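Local coordinates for protein D-glyceraldehyde dehydrogenase (NADP(+)) (Thermoplasma acidophilum, PDB 5IZD) that oxidises D-glyceraldehyde to (R)-glycerate with NADP(+) in the non-phosphorylated Entner-Doudoroff pathway, working as a homotetramer, at residues M87-K92 with P178-W183; K98-G103 with W148-G153; G388-K391 with E396-Y399. All blocks are in the same frame, centred on the assembly; numbering follows the deposited sequence.

Interaction 1: residues M87-K92 with P178-W183; sequences MEENGK and PGSAEW
Glu89 meets Gly179 and Ser180 on helix 178-190, in the beta-alpha-beta crossover that joins parallel strands 168-172 and 198-200 of the cofactor-binding fold. Near the end of helix 79-90, its CB is directed at the partner helix, and a chi1 of -68° sets CG anti to the carbonyl carbon. Beyond CG the chain is extended; CB and CG act as the spacer, and CD is the first atom to arrive, 3.4 Å from Gly179 N. From there the two oxygens divide the work. OE1 accepts Gly179 N at 2.8 Å, on its syn side and somewhat tilted from the carboxylate plane, with a bent N-H angle of 142°; it also lies 3.6 Å from Pro178 CD. OE2 accepts Ser180 N at 3.2 Å (148°), but from well above the plane. Two successive backbone N-H groups thus hold the carboxylate, one at each oxygen. Gly179 matters for this fit, since a CB there would stand only 2.6 Å from Glu89 OE1. One water completes the grip: it receives a hydrogen bond from Ser180 OG at 2.9 Å, gives one to Asn90 OD1 at 3.0 Å, and gives the other to Glu89 OE2 at 2.6 Å.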
ATOM      1  N   MET A  87      13.754  -6.350  37.469  1.00 33.77           N
ATOM      2  CA  MET A  87      14.351  -5.577  38.560  1.00 34.46           C
ATOM      3  C   MET A  87      15.531  -6.315  39.122  1.00 34.33           C
ATOM      4  O   MET A  87      16.544  -5.691  39.397  1.00 33.94           O
ATOM      5  CB  MET A  87      13.356  -5.189  39.664  1.00 35.81           C
ATOM      6  CG  MET A  87      12.270  -4.215  39.148  1.00 36.21           C
ATOM      7  SD  MET A  87      11.253  -3.662  40.548  1.00 38.71           S
ATOM      8  CE  MET A  87      10.191  -5.099  40.718  1.00 38.85           C
ATOM      9  N   GLU A  88      15.442  -7.641  39.195  1.00 34.48           N
ATOM     10  CA  GLU A  88      16.549  -8.461  39.763  1.00 34.78           C
ATOM     11  C   GLU A  88      17.752  -8.552  38.780  1.00 34.12           C
ATOM     12  O   GLU A  88      18.902  -8.347  39.185  1.00 33.87           O
ATOM     13  CB  GLU A  88      16.086  -9.879  40.159  1.00 35.52           C
ATOM     14  CG  GLU A  88      15.171 -10.008  41.386  1.00 36.28           C
ATOM     15  N   GLU A  89      17.494  -8.838  37.497  1.00 33.40           N
ATOM     16  CA  GLU A  89      18.581  -8.996  36.521  1.00 33.13           C
ATOM     17  C   GLU A  89      19.251  -7.722  36.064  1.00 32.40           C
ATOM     18  O   GLU A  89      20.431  -7.709  35.719  1.00 32.13           O
ATOM     19  CB  GLU A  89      18.115  -9.768  35.268  1.00 33.11           C
ATOM     20  CG  GLU A  89      17.790 -11.253  35.524  1.00 33.96           C
ATOM     21  CD  GLU A  89      17.684 -12.073  34.197  1.00 34.08           C
ATOM     22  OE1 GLU A  89      18.222 -13.211  34.202  1.00 34.92           O
ATOM     23  OE2 GLU A  89      17.105 -11.601  33.158  1.00 33.28           O
ATOM     24  N   ASN A  90      18.475  -6.664  35.995  1.00 32.06           N
ATOM     25  CA  ASN A  90      18.937  -5.397  35.418  1.00 31.57           C
ATOM     26  C   ASN A  90      19.051  -4.282  36.455  1.00 31.86           C
ATOM     27  O   ASN A  90      19.757  -3.339  36.220  1.00 31.65           O
ATOM     28  CB  ASN A  90      18.003  -4.952  34.297  1.00 31.05           C
ATOM     29  CG  ASN A  90      18.102  -5.830  33.050  1.00 30.75           C
ATOM     30  OD1 ASN A  90      17.791  -7.038  33.084  1.00 31.26           O
ATOM     31  ND2 ASN A  90      18.546  -5.244  31.944  1.00 30.25           N
ATOM     32  N   GLY A  91      18.370  -4.400  37.601  1.00 32.50           N
ATOM     33  CA  GLY A  91      18.381  -3.349  38.636  1.00 32.86           C
ATOM     34  C   GLY A  91      17.555  -2.150  38.201  1.00 32.64           C
ATOM     35  O   GLY A  91      17.700  -1.076  38.776  1.00 32.81           O
ATOM     36  N   LYS A  92      16.673  -2.316  37.204  1.00 32.31           N
ATOM     37  CA  LYS A  92      15.824  -1.197  36.731  1.00 32.03           C
ATOM     38  C   LYS A  92      14.902  -0.648  37.813  1.00 32.21           C
ATOM     39  O   LYS A  92      14.306  -1.430  38.587  1.00 32.41           O
ATOM     40  CB  LYS A  92      14.906  -1.616  35.585  1.00 31.89           C
ATOM     41  CG  LYS A  92      15.622  -2.072  34.338  1.00 31.75           C
ATOM     42  CD  LYS A  92      14.858  -1.766  33.053  1.00 31.60           C
ATOM     43  CE  LYS A  92      15.600  -2.420  31.905  1.00 31.47           C
ATOM     44  NZ  LYS A  92      15.025  -2.026  30.626  1.00 31.49           N
ATOM     45  N   PRO A 178      19.537 -13.868  30.842  1.00 33.03           N
ATOM     46  CA  PRO A 178      18.799 -15.028  30.407  1.00 33.30           C
ATOM     47  C   PRO A 178      17.340 -15.167  30.945  1.00 33.47           C
ATOM     48  O   PRO A 178      16.506 -15.755  30.263  1.00 33.51           O
ATOM     49  CB  PRO A 178      19.663 -16.174  30.928  1.00 34.00           C
ATOM     50  CG  PRO A 178      20.297 -15.655  32.176  1.00 34.21           C
ATOM     51  CD  PRO A 178      20.667 -14.246  31.706  1.00 33.70           C
ATOM     52  N   GLY A 179      17.067 -14.672  32.160  1.00 33.74           N
ATOM     53  CA  GLY A 179      15.864 -15.023  32.953  1.00 34.00           C
ATOM     54  C   GLY A 179      14.578 -14.456  32.307  1.00 33.47           C
ATOM     55  O   GLY A 179      13.536 -15.127  32.211  1.00 33.26           O
ATOM     56  N   SER A 180      14.646 -13.216  31.874  1.00 32.97           N
ATOM     57  CA  SER A 180      13.433 -12.586  31.356  1.00 33.00           C
ATOM     58  C   SER A 180      13.040 -13.248  30.021  1.00 32.37           C
ATOM     59  O   SER A 180      11.863 -13.487  29.750  1.00 32.37           O
ATOM     60  CB  SER A 180      13.596 -11.055  31.306  1.00 33.08           C
ATOM     61  OG  SER A 180      14.691 -10.699  30.499  1.00 33.51           O
ATOM     62  N   ALA A 181      14.034 -13.650  29.241  1.00 31.91           N
ATOM     63  CA  ALA A 181      13.771 -14.290  27.960  1.00 31.65           C
ATOM     64  C   ALA A 181      13.132 -15.664  28.202  1.00 32.18           C
ATOM     65  O   ALA A 181      12.165 -16.039  27.567  1.00 31.78           O
ATOM     66  CB  ALA A 181      15.053 -14.433  27.187  1.00 31.33           C
ATOM     67  N   GLU A 182      13.713 -16.404  29.137  1.00 32.92           N
ATOM     68  CA  GLU A 182      13.238 -17.739  29.443  1.00 33.74           C
ATOM     69  C   GLU A 182      11.825 -17.658  29.882  1.00 33.51           C
ATOM     70  O   GLU A 182      11.047 -18.515  29.560  1.00 33.51           O
ATOM     71  CB  GLU A 182      14.017 -18.389  30.581  1.00 35.28           C
ATOM     72  CG  GLU A 182      13.754 -19.890  30.649  1.00 36.71           C
ATOM     73  CD  GLU A 182      13.826 -20.465  32.013  1.00 38.63           C
ATOM     74  OE1 GLU A 182      13.309 -19.808  32.954  1.00 39.79           O
ATOM     75  OE2 GLU A 182      14.399 -21.596  32.147  1.00 39.79           O
ATOM     76  N   TRP A 183      11.522 -16.677  30.714  1.00 33.26           N
ATOM     77  CA  TRP A 183      10.169 -16.550  31.255  1.00 33.57           C
ATOM     78  C   TRP A 183       9.107 -16.271  30.126  1.00 32.99           C
ATOM     79  O   TRP A 183       8.023 -16.900  30.085  1.00 33.30           O
ATOM     80  CB  TRP A 183      10.155 -15.504  32.352  1.00 33.65           C
ATOM     81  CG  TRP A 183       8.868 -15.331  33.068  1.00 34.15           C
ATOM     82  CD1 TRP A 183       8.532 -15.888  34.250  1.00 34.72           C
ATOM     83  CD2 TRP A 183       7.712 -14.529  32.647  1.00 33.96           C
ATOM     84  NE1 TRP A 183       7.264 -15.489  34.618  1.00 34.99           N
ATOM     85  CE2 TRP A 183       6.754 -14.629  33.676  1.00 34.72           C
ATOM     86  CE3 TRP A 183       7.434 -13.731  31.549  1.00 33.66           C
ATOM     87  CZ2 TRP A 183       5.504 -13.997  33.607  1.00 34.86           C
ATOM     88  CZ3 TRP A 183       6.178 -13.056  31.469  1.00 33.76           C
ATOM     89  CH2 TRP A 183       5.234 -13.212  32.496  1.00 34.35           C
TER
HETATM   90  O   HOH W   1      15.899  -9.310  32.735  1.00 37.43           O

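Interaction 2: residues K98-G103 with W148-G153. With NAP (NADP nicotinamide-adenine-dinucleotide phosphate), chain I.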
ATOM      1  N   LYS A  98       7.959  -1.902  35.157  1.00 34.42           N
ATOM      2  CA  LYS A  98       6.528  -1.988  34.793  1.00 35.25           C
ATOM      3  C   LYS A  98       6.252  -1.474  33.351  1.00 34.98           C
ATOM      4  O   LYS A  98       5.512  -2.085  32.618  1.00 34.23           O
ATOM      5  CB  LYS A  98       5.657  -1.258  35.821  1.00 36.38           C
ATOM      6  CG  LYS A  98       5.669  -1.950  37.160  1.00 37.40           C
ATOM      7  CD  LYS A  98       4.820  -1.259  38.208  1.00 38.58           C
ATOM      8  CE  LYS A  98       4.767  -2.153  39.432  1.00 39.76           C
ATOM      9  NZ  LYS A  98       3.907  -1.538  40.456  1.00 40.76           N
ATOM     10  N   GLU A  99       6.916  -0.384  32.972  1.00 35.19           N
ATOM     11  CA  GLU A  99       6.806   0.165  31.633  1.00 35.94           C
ATOM     12  C   GLU A  99       7.302  -0.837  30.570  1.00 34.56           C
ATOM     13  O   GLU A  99       6.642  -1.036  29.563  1.00 33.41           O
ATOM     14  CB  GLU A  99       7.512   1.537  31.565  1.00 37.52           C
ATOM     15  CG  GLU A  99       8.007   1.956  30.227  1.00 39.23           C
ATOM     16  CD  GLU A  99       8.532   3.384  30.231  1.00 41.35           C
ATOM     17  OE1 GLU A  99       8.277   4.063  29.205  1.00 44.34           O
ATOM     18  OE2 GLU A  99       9.209   3.792  31.199  1.00 42.80           O
ATOM     19  N   GLU A 100       8.395  -1.526  30.836  1.00 34.15           N
ATOM     20  CA  GLU A 100       8.885  -2.516  29.913  1.00 33.64           C
ATOM     21  C   GLU A 100       7.896  -3.651  29.675  1.00 33.41           C
ATOM     22  O   GLU A 100       7.721  -4.099  28.571  1.00 32.49           O
ATOM     23  CB  GLU A 100      10.250  -3.038  30.298  1.00 33.91           C
ATOM     24  CG  GLU A 100      10.776  -4.002  29.272  1.00 34.06           C
ATOM     25  CD  GLU A 100      12.240  -4.291  29.373  1.00 34.33           C
ATOM     26  OE1 GLU A 100      12.934  -3.708  30.204  1.00 34.59           O
ATOM     27  OE2 GLU A 100      12.693  -5.114  28.612  1.00 34.10           O
ATOM     28  N   VAL A 101       7.241  -4.094  30.731  1.00 33.76           N
ATOM     29  CA  VAL A 101       6.267  -5.150  30.634  1.00 34.01           C
ATOM     30  C   VAL A 101       4.992  -4.653  29.922  1.00 34.19           C
ATOM     31  O   VAL A 101       4.379  -5.357  29.181  1.00 34.14           O
ATOM     32  CB  VAL A 101       6.018  -5.800  32.004  1.00 34.53           C
ATOM     33  CG1 VAL A 101       4.955  -6.851  31.904  1.00 34.83           C
ATOM     34  CG2 VAL A 101       7.314  -6.410  32.512  1.00 34.61           C
ATOM     35  N   ASP A 102       4.634  -3.410  30.146  1.00 34.67           N
ATOM     36  CA  ASP A 102       3.526  -2.796  29.473  1.00 34.93           C
ATOM     37  C   ASP A 102       3.810  -2.949  27.961  1.00 34.21           C
ATOM     38  O   ASP A 102       2.983  -3.336  27.202  1.00 33.60           O
ATOM     39  CB  ASP A 102       3.490  -1.313  29.804  1.00 35.99           C
ATOM     40  CG  ASP A 102       2.739  -0.993  31.080  1.00 37.23           C
ATOM     41  OD1 ASP A 102       2.150  -1.878  31.668  1.00 38.26           O
ATOM     42  OD2 ASP A 102       2.712   0.164  31.474  1.00 38.08           O
ATOM     43  N   GLY A 103       5.027  -2.622  27.581  1.00 33.58           N
ATOM     44  CA  GLY A 103       5.498  -2.667  26.226  1.00 32.73           C
ATOM     45  C   GLY A 103       5.549  -4.030  25.622  1.00 32.41           C
ATOM     46  O   GLY A 103       5.353  -4.179  24.450  1.00 32.00           O
ATOM     47  N   TRP A 148      20.827  -6.985  26.396  1.00 29.21           N
ATOM     48  CA  TRP A 148      20.519  -7.002  27.833  1.00 29.71           C
ATOM     49  C   TRP A 148      19.728  -5.769  28.265  1.00 29.77           C
ATOM     50  O   TRP A 148      19.120  -5.785  29.371  1.00 30.07           O
ATOM     51  CB  TRP A 148      21.810  -7.102  28.700  1.00 29.92           C
ATOM     52  CG  TRP A 148      22.898  -6.141  28.272  1.00 29.76           C
ATOM     53  CD1 TRP A 148      23.933  -6.413  27.442  1.00 29.84           C
ATOM     54  CD2 TRP A 148      22.989  -4.751  28.589  1.00 29.50           C
ATOM     55  NE1 TRP A 148      24.697  -5.294  27.255  1.00 29.79           N
ATOM     56  CE2 TRP A 148      24.119  -4.251  27.940  1.00 29.63           C
ATOM     57  CE3 TRP A 148      22.247  -3.901  29.387  1.00 29.45           C
ATOM     58  CZ2 TRP A 148      24.520  -2.887  28.047  1.00 29.49           C
ATOM     59  CZ3 TRP A 148      22.617  -2.547  29.473  1.00 29.38           C
ATOM     60  CH2 TRP A 148      23.764  -2.065  28.832  1.00 29.35           C
ATOM     61  N   ASN A 149      19.755  -4.702  27.470  1.00 29.51           N
ATOM     62  CA  ASN A 149      19.266  -3.433  27.956  1.00 29.70           C
ATOM     63  C   ASN A 149      17.740  -3.359  28.092  1.00 30.03           C
ATOM     64  O   ASN A 149      17.248  -2.776  29.062  1.00 30.05           O
ATOM     65  CB  ASN A 149      19.879  -2.293  27.172  1.00 29.47           C
ATOM     66  CG  ASN A 149      19.370  -2.212  25.709  1.00 29.22           C
ATOM     67  OD1 ASN A 149      19.012  -3.223  25.084  1.00 29.18           O
ATOM     68  ND2 ASN A 149      19.300  -0.993  25.188  1.00 29.02           N
ATOM     69  N   PHE A 150      16.997  -3.964  27.137  1.00 30.32           N
ATOM     70  CA  PHE A 150      15.543  -4.137  27.217  1.00 30.65           C
ATOM     71  C   PHE A 150      15.308  -5.618  27.011  1.00 30.85           C
ATOM     72  O   PHE A 150      14.804  -6.069  25.945  1.00 30.46           O
ATOM     73  CB  PHE A 150      14.798  -3.251  26.215  1.00 30.72           C
ATOM     74  CG  PHE A 150      14.961  -1.791  26.525  1.00 30.84           C
ATOM     75  CD1 PHE A 150      14.187  -1.198  27.533  1.00 31.42           C
ATOM     76  CD2 PHE A 150      15.982  -1.070  25.960  1.00 30.71           C
ATOM     77  CE1 PHE A 150      14.406   0.128  27.929  1.00 31.66           C
ATOM     78  CE2 PHE A 150      16.223   0.241  26.363  1.00 31.08           C
ATOM     79  CZ  PHE A 150      15.433   0.844  27.344  1.00 31.35           C
ATOM     80  N   PRO A 151      15.654  -6.396  28.044  1.00 31.26           N
ATOM     81  CA  PRO A 151      15.738  -7.824  27.884  1.00 31.63           C
ATOM     82  C   PRO A 151      14.385  -8.545  27.732  1.00 32.15           C
ATOM     83  O   PRO A 151      14.383  -9.769  27.496  1.00 33.30           O
ATOM     84  CB  PRO A 151      16.439  -8.274  29.198  1.00 32.15           C
ATOM     85  CG  PRO A 151      15.918  -7.295  30.223  1.00 32.19           C
ATOM     86  CD  PRO A 151      15.810  -5.984  29.457  1.00 31.70           C
ATOM     87  N   ALA A 152      13.262  -7.879  28.006  1.00 32.11           N
ATOM     88  CA  ALA A 152      11.939  -8.475  27.814  1.00 32.05           C
ATOM     89  C   ALA A 152      11.307  -7.834  26.558  1.00 31.37           C
ATOM     90  O   ALA A 152      10.781  -8.544  25.695  1.00 31.23           O
ATOM     91  CB  ALA A 152      11.065  -8.246  29.022  1.00 32.33           C
ATOM     92  N   GLY A 153      11.379  -6.506  26.468  1.00 31.18           N
ATOM     93  CA  GLY A 153      10.918  -5.723  25.244  1.00 30.95           C
ATOM     94  C   GLY A 153      11.477  -6.253  23.935  1.00 30.69           C
ATOM     95  O   GLY A 153      10.765  -6.377  22.928  1.00 29.77           O
TER
HETATM   96  PA  NAP I 601      26.293  -7.363  22.040  1.00 42.11           P
HETATM   97  O1A NAP I 601      27.631  -8.009  22.215  1.00 46.04           O
HETATM   98  O2A NAP I 601      26.012  -6.645  20.736  1.00 46.71           O
HETATM   99  O5B NAP I 601      25.145  -8.493  22.311  1.00 38.53           O
HETATM  100  C5B NAP I 601      23.890  -8.584  21.600  1.00 34.31           C
HETATM  101  C4B NAP I 601      23.517 -10.059  21.353  1.00 32.31           C
HETATM  102  O4B NAP I 601      24.420 -10.639  20.392  1.00 31.06           O
HETATM  103  C3B NAP I 601      23.659 -10.933  22.615  1.00 32.09           C
HETATM  104  O3B NAP I 601      22.663 -11.990  22.579  1.00 31.70           O
HETATM  105  C2B NAP I 601      25.042 -11.504  22.471  1.00 32.28           C
HETATM  106  O2B NAP I 601      25.285 -12.647  23.286  1.00 34.08           O
HETATM  107  C1B NAP I 601      25.079 -11.793  20.994  1.00 30.88           C
HETATM  108  N9A NAP I 601      26.418 -11.979  20.416  1.00 27.38           N
HETATM  109  C8A NAP I 601      27.621 -11.563  20.897  1.00 26.94           C
HETATM  110  N7A NAP I 601      28.619 -11.925  20.119  1.00 28.49           N
HETATM  111  C5A NAP I 601      27.999 -12.587  19.055  1.00 28.35           C
HETATM  112  C6A NAP I 601      28.500 -13.194  17.903  1.00 29.52           C
HETATM  113  N6A NAP I 601      29.804 -13.221  17.600  1.00 31.70           N
HETATM  114  N1A NAP I 601      27.627 -13.766  17.049  1.00 30.61           N
HETATM  115  C2A NAP I 601      26.317 -13.764  17.356  1.00 28.96           C
HETATM  116  N3A NAP I 601      25.755 -13.221  18.444  1.00 29.17           N
HETATM  117  C4A NAP I 601      26.668 -12.633  19.249  1.00 27.12           C
HETATM  118  O3  NAP I 601      26.101  -6.344  23.242  1.00 52.78           O
HETATM  119  PN  NAP I 601      27.072  -5.982  24.475  1.00 70.41           P
HETATM  120  O1N NAP I 601      27.248  -7.194  25.372  1.00 63.76           O
HETATM  121  O2N NAP I 601      26.521  -4.787  25.213  1.00 67.93           O
HETATM  122  O5D NAP I 601      28.425  -5.624  23.812  1.00 68.93           O
HETATM  123  P2B NAP I 601      26.242 -12.477  24.629  1.00 28.93           P
HETATM  124  O1X NAP I 601      26.374 -13.886  25.229  1.00 34.61           O
HETATM  125  O2X NAP I 601      25.558 -11.603  25.570  1.00 27.51           O
HETATM  126  O3X NAP I 601      27.585 -11.965  24.230  1.00 28.38           O
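Glu100 OE2 receives the backbone N-H groups of both Ala152 and Gly153. Gly153 N lies 2.9 Å from OE2 on a nearly straight line (172°), and OE2 receives it through its anti lone pair. Ala152 N, also 2.9 Å from OE2, arrives on the anti side but tilted out of the carboxylate plane. Pro151 N has no hydrogen to give, and this residue instead sets its CD 3.3 Å from OE2, while Ala152 CB rests 3.6 Å from the same oxygen. The second oxygen, OE1, sits 3.9 Å from Phe150 CD1, with carboxylate and ring planes 54° apart. Glu100 reaches this spot because CG is anti to the backbone N (chi1 -176°) and the chain runs extended from helix 94-112.

Behind this first shell, Lys92 forms a salt bridge with Glu100 OE1 and also binds Asn149 O, tying the carboxylate to the far end of the loop; the Phe150 ring meets that of Trp275. Farther along, Trp148 NE1 donates to NADP O2N at 2.8 Å, and Asn149 ND2 bonds to the sulfinylated cysteine at position 281. Asn149 is, by similarity, the transition-state stabiliser; the carboxylate thus holds the end of the same loop that carries this asparagine, consistent with the oxyanion-hole region of an aldehyde dehydrogenase active site.

Interaction 3: residues G388-K391 with E396-Y399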
ATOM      1  N   GLY A 388      28.104  15.301  27.066  1.00 32.78           N
ATOM      2  CA  GLY A 388      28.733  16.604  26.833  1.00 33.60           C
ATOM      3  C   GLY A 388      27.765  17.518  26.148  1.00 33.91           C
ATOM      4  O   GLY A 388      26.864  17.027  25.420  1.00 33.32           O
ATOM      5  N   ALA A 389      27.988  18.831  26.331  1.00 34.82           N
ATOM      6  CA  ALA A 389      27.154  19.871  25.804  1.00 35.32           C
ATOM      7  C   ALA A 389      28.001  20.904  25.062  1.00 36.73           C
ATOM      8  O   ALA A 389      29.146  21.174  25.418  1.00 36.91           O
ATOM      9  CB  ALA A 389      26.358  20.550  26.894  1.00 35.40           C
ATOM     10  N   ARG A 390      27.410  21.474  24.016  1.00 37.54           N
ATOM     11  CA  ARG A 390      28.072  22.479  23.199  1.00 39.33           C
ATOM     12  C   ARG A 390      27.065  23.513  22.710  1.00 38.80           C
ATOM     13  O   ARG A 390      25.887  23.209  22.522  1.00 37.39           O
ATOM     14  CB  ARG A 390      28.775  21.824  22.008  1.00 40.61           C
ATOM     15  CG  ARG A 390      29.593  22.787  21.164  1.00 43.01           C
ATOM     16  CD  ARG A 390      29.769  22.267  19.746  1.00 44.57           C
ATOM     17  NE  ARG A 390      30.636  23.130  18.950  1.00 47.00           N
ATOM     18  CZ  ARG A 390      30.195  24.065  18.115  1.00 48.47           C
ATOM     19  NH1 ARG A 390      28.893  24.260  17.961  1.00 48.84           N
ATOM     20  NH2 ARG A 390      31.056  24.805  17.429  1.00 50.50           N
ATOM     21  N   LYS A 391      27.539  24.737  22.507  1.00 39.61           N
ATOM     22  CA  LYS A 391      26.682  25.848  22.038  1.00 40.01           C
ATOM     23  C   LYS A 391      26.416  25.703  20.566  1.00 39.51           C
ATOM     24  O   LYS A 391      27.244  25.148  19.846  1.00 39.39           O
ATOM     25  CB  LYS A 391      27.329  27.210  22.238  1.00 41.27           C
ATOM     26  CG  LYS A 391      27.363  27.667  23.681  1.00 42.15           C
ATOM     27  CD  LYS A 391      28.229  28.903  23.915  1.00 43.26           C
ATOM     28  CE  LYS A 391      28.457  29.051  25.401  1.00 44.05           C
ATOM     29  NZ  LYS A 391      29.142  30.350  25.615  1.00 45.51           N
ATOM     30  N   GLU A 396      21.642  25.982  10.097  1.00 37.46           N
ATOM     31  CA  GLU A 396      22.523  25.209   9.206  1.00 37.31           C
ATOM     32  C   GLU A 396      23.608  24.473  10.015  1.00 36.93           C
ATOM     33  O   GLU A 396      23.929  23.342   9.690  1.00 36.02           O
ATOM     34  CB  GLU A 396      23.227  26.077   8.139  1.00 37.97           C
ATOM     35  N   GLU A 397      24.203  25.186  10.977  1.00 37.72           N
ATOM     36  CA  GLU A 397      25.263  24.675  11.859  1.00 38.22           C
ATOM     37  C   GLU A 397      24.709  23.472  12.671  1.00 37.19           C
ATOM     38  O   GLU A 397      25.338  22.420  12.693  1.00 36.88           O
ATOM     39  CB  GLU A 397      25.824  25.803  12.750  1.00 39.56           C
ATOM     40  CG  GLU A 397      26.722  25.296  13.876  1.00 40.26           C
ATOM     41  CD  GLU A 397      26.873  26.240  15.069  1.00 41.26           C
ATOM     42  OE1 GLU A 397      27.979  26.212  15.659  1.00 41.85           O
ATOM     43  OE2 GLU A 397      25.898  26.952  15.440  1.00 41.79           O
ATOM     44  N   MET A 398      23.519  23.647  13.254  1.00 36.89           N
ATOM     45  CA  MET A 398      22.795  22.627  14.013  1.00 36.21           C
ATOM     46  C   MET A 398      22.631  21.336  13.193  1.00 35.27           C
ATOM     47  O   MET A 398      23.063  20.255  13.672  1.00 34.32           O
ATOM     48  CB  MET A 398      21.441  23.150  14.479  1.00 36.57           C
ATOM     49  CG  MET A 398      20.692  22.217  15.425  1.00 36.24           C
ATOM     50  SD  MET A 398      19.086  22.834  15.958  1.00 36.67           S
ATOM     51  CE  MET A 398      18.047  22.346  14.585  1.00 36.91           C
ATOM     52  N   TYR A 399      22.148  21.455  11.953  1.00 34.68           N
ATOM     53  CA  TYR A 399      21.999  20.295  11.089  1.00 34.11           C
ATOM     54  C   TYR A 399      23.316  19.602  10.834  1.00 33.96           C
ATOM     55  O   TYR A 399      23.391  18.358  10.876  1.00 33.21           O
ATOM     56  CB  TYR A 399      21.417  20.643   9.694  1.00 34.34           C
ATOM     57  CG  TYR A 399      20.019  21.229   9.645  1.00 34.57           C
ATOM     58  CD1 TYR A 399      19.099  20.958  10.628  1.00 34.23           C
ATOM     59  CD2 TYR A 399      19.632  22.087   8.578  1.00 35.19           C
ATOM     60  CE1 TYR A 399      17.842  21.484  10.589  1.00 34.60           C
ATOM     61  CE2 TYR A 399      18.349  22.619   8.523  1.00 35.49           C
ATOM     62  CZ  TYR A 399      17.446  22.287   9.542  1.00 35.28           C
ATOM     63  OH  TYR A 399      16.168  22.778   9.588  1.00 35.79           O
TER
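Arg390 and Glu397 extend toward each other to form a salt bridge between strand 386-392 and helix 395-403. The two elements open a crossover within the seven-stranded sheet of the catalytic domain: the chain leaves one strand, turns through a short loop into the helix and re-enters the sheet as strand 410-414, parallel to the first. The backbones stay well apart, the nearest alpha carbons, those of Lys391 and Met398, being 9.5 Å from each other, so the link is made by long side chains.

Glu397 has the larger buried surface of the pair. Its CB is directed at the strand, and its chain is extended as far as the carboxylate. Arg390 answers with CG anti to the backbone N (chi1 -175°) and an extended run to NE, which carries the guanidinium toward the helix. NH1 donates to Glu397 OE1 at 3.2 Å, and the N-H points almost straight at the oxygen (168°). OE1 lies at the edge of the guanidinium, close to its plane, yet NH1 meets OE1 from above the carboxylate plane, and the two flat groups are nearly perpendicular, 87° apart. This is one hydrogen bond within the salt bridge rather than a two-pronged pairing: NH2 remains 3.8 Å from OE1. With alanine in place of Arg390, Glu397 OE1 would probably be left without its positive mate and the strand would lose this tie to the helix.

Lys391 adds a small area through its backbone, its O lying 4.4 Å from Glu397 OE1, while its ammonium end turns elsewhere. The contact lies at the surface, remote from the active site and the cofactor. A further hold on the carboxylate comes from the connecting loop, where Ser393 N donates to Glu397 OE2.

Interactions 1 and 2 form one neighbourhood, with centres 9 Å apart, and interaction 2 is nested in the chain loop that interaction 1 closes. Two residues of 87-92 join them: Asn90 ND2 lies 2.7 Å from Trp148 O, a probable hydrogen bond, and Lys92 NZ forms a salt bridge with Glu100 OE1 at 2.7 Å and packs 3.3 Å from Phe150 CD1. Only interaction 2 touches the cofactor, through Trp148; in interaction 1 the side chain of Pro178 stays about 8 Å from it. Interaction 3 is separate, its centre about 38 Å from that of interaction 1 and about 32 Å from that of interaction 2, with nearest atoms about 22 and 18 Å away.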